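Local coordinates for uncharacterized protein (Bacteroides fragilis, PDB 4OUQ) that is of unknown function but belongs to the DUF4783 family of the NTF2 clan, with helices packed on a curved beta sheet, at residues F12-N16 and S17-N21. Numbering follows the deposited sequence.
Sequences FKKGN and SQELN
Asn16 is the N-cap of the short, weakly bonded helix 17-21: its OD1 accepts from Glu19 N at 3.0 Å, the donor standing above the amide plane, 47° out of it. With CG anti to the backbone N (chi1 -175°), the amide turns back over the first turn, where it stacks on the Glu19 carboxylate, the two planes 20° apart. The backbone O of Asn16 adds only weak bonds, from Glu19 N and Leu20 N. Just before the cap, Gly15 ends helix 6-14 in a Schellman motif with positive phi, so one helix closes and the next opens within two residues.

In the salt bridge, Lys14 NZ meets Glu19 OE2 at 2.8 Å on the syn side, somewhat out of the carboxylate plane; a bend at chi3 turns the lysine chain toward the carboxylate, the two side chains crossing at about a right angle. Two waters bridge the turn, one between Gly15 O and Ser17 N, the other between Asn16 ND2 and Gln18 OE1.

On the buried side, Leu20 CD1 lies over one face of the Phe12 ring, 4.2 Å from its centroid, in a CH-pi contact.

Ser17 rests on Ala49 and Phe52 of helix 41-54 and Leu20 on Leu48, Glu45 hydrogen-bonds Ser17 OG, and the Phe12 ring meets Phe60 of outermost strand 57-67. The turn thus joins two helices of the layer against the sheet, consistent with an NTF2-like fold.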
loop_
_atom_site.group_PDB
_atom_site.type_symbol
_atom_site.label_atom_id
_atom_site.label_comp_id
_atom_site.label_asym_id
_atom_site.label_seq_id
_atom_site.Cartn_x
_atom_site.Cartn_y
_atom_site.Cartn_z
ATOM N N PHE A 12 5.086 5.321 -0.386
ATOM C CA PHE A 12 5.682 4.184 0.359
ATOM C C PHE A 12 7.152 4.430 0.639
ATOM O O PHE A 12 7.618 4.150 1.739
ATOM C CB PHE A 12 5.510 2.889 -0.388
ATOM C CG PHE A 12 4.180 2.190 -0.124
ATOM C CD1 PHE A 12 3.889 1.605 1.147
ATOM C CD2 PHE A 12 3.296 1.999 -1.122
ATOM C CE1 PHE A 12 2.653 0.994 1.370
ATOM C CE2 PHE A 12 2.075 1.317 -0.910
ATOM C CZ PHE A 12 1.758 0.877 0.331
ATOM N N LYS A 13 7.887 4.979 -0.319
ATOM C CA LYS A 13 9.306 5.249 -0.129
ATOM C C LYS A 13 9.584 6.202 1.075
ATOM O O LYS A 13 10.670 6.135 1.737
ATOM C CB LYS A 13 9.887 5.865 -1.409
ATOM C CG LYS A 13 10.201 4.872 -2.525
ATOM C CD LYS A 13 10.629 5.584 -3.810
ATOM C CE LYS A 13 11.105 4.591 -4.854
ATOM N NZ LYS A 13 12.436 4.040 -4.496
ATOM N N LYS A 14 8.626 7.091 1.366
ATOM C CA LYS A 14 8.723 8.049 2.490
ATOM C C LYS A 14 7.968 7.617 3.762
ATOM O O LYS A 14 8.056 8.295 4.811
ATOM C CB LYS A 14 8.177 9.387 2.030
ATOM C CG LYS A 14 8.893 9.929 0.830
ATOM C CD LYS A 14 8.562 11.371 0.574
ATOM C CE LYS A 14 7.156 11.537 0.057
ATOM N NZ LYS A 14 7.028 12.947 -0.344
ATOM N N GLY A 15 7.176 6.528 3.688
ATOM C CA GLY A 15 6.303 6.152 4.763
ATOM C C GLY A 15 5.300 7.235 5.077
ATOM O O GLY A 15 5.066 7.573 6.227
ATOM N N ASN A 16 4.693 7.810 4.023
ATOM C CA ASN A 16 3.799 8.958 4.158
ATOM C C ASN A 16 2.358 8.541 3.808
ATOM O O ASN A 16 1.991 8.471 2.675
ATOM C CB ASN A 16 4.290 10.110 3.250
ATOM C CG ASN A 16 3.503 11.338 3.421
ATOM O OD1 ASN A 16 2.301 11.295 3.632
ATOM N ND2 ASN A 16 4.153 12.469 3.317
ATOM N N SER A 17 1.572 8.206 4.833
ATOM C CA SER A 17 0.194 7.799 4.635
ATOM C C SER A 17 -0.731 8.857 4.055
ATOM O O SER A 17 -1.757 8.524 3.436
ATOM C CB SER A 17 -0.390 7.249 5.922
ATOM O OG SER A 17 -0.602 8.250 6.883
ATOM N N GLN A 18 -0.466 10.127 4.355
ATOM C CA GLN A 18 -1.271 11.215 3.922
ATOM C C GLN A 18 -1.223 11.270 2.382
ATOM O O GLN A 18 -2.230 11.485 1.767
ATOM C CB GLN A 18 -0.758 12.558 4.543
ATOM C CG GLN A 18 -1.652 13.742 4.265
ATOM C CD GLN A 18 -1.557 14.255 2.834
ATOM O OE1 GLN A 18 -0.507 14.181 2.219
ATOM N NE2 GLN A 18 -2.665 14.771 2.305
ATOM N N GLU A 19 -0.041 11.027 1.810
ATOM C CA GLU A 19 0.096 11.018 0.366
ATOM C C GLU A 19 -0.586 9.795 -0.220
ATOM O O GLU A 19 -0.996 9.826 -1.362
ATOM C CB GLU A 19 1.574 11.067 -0.077
ATOM C CG GLU A 19 2.218 12.423 0.044
ATOM C CD GLU A 19 3.653 12.460 -0.467
ATOM O OE1 GLU A 19 4.173 11.465 -0.994
ATOM O OE2 GLU A 19 4.276 13.521 -0.306
ATOM N N LEU A 20 -0.625 8.693 0.507
ATOM C CA LEU A 20 -1.355 7.491 0.010
ATOM C C LEU A 20 -2.814 7.733 -0.044
ATOM O O LEU A 20 -3.514 7.098 -0.816
ATOM C CB LEU A 20 -1.141 6.260 0.881
ATOM C CG LEU A 20 0.080 5.451 0.677
ATOM C CD1 LEU A 20 0.168 4.300 1.643
ATOM C CD2 LEU A 20 0.119 4.886 -0.774
ATOM N N ASN A 21 -3.308 8.602 0.816
ATOM C CA ASN A 21 -4.744 8.752 0.976
ATOM C C ASN A 21 -5.503 9.019 -0.307
ATOM O O ASN A 21 -6.522 8.387 -0.533
ATOM C CB ASN A 21 -5.071 9.787 2.033
ATOM C CG ASN A 21 -6.579 9.890 2.301
ATOM O OD1 ASN A 21 -7.200 10.884 1.969
ATOM N ND2 ASN A 21 -7.169 8.823 2.838
HETATM O O HOH W 1 2.489 8.177 7.828
HETATM O O HOH W 2 2.220 14.707 3.226
#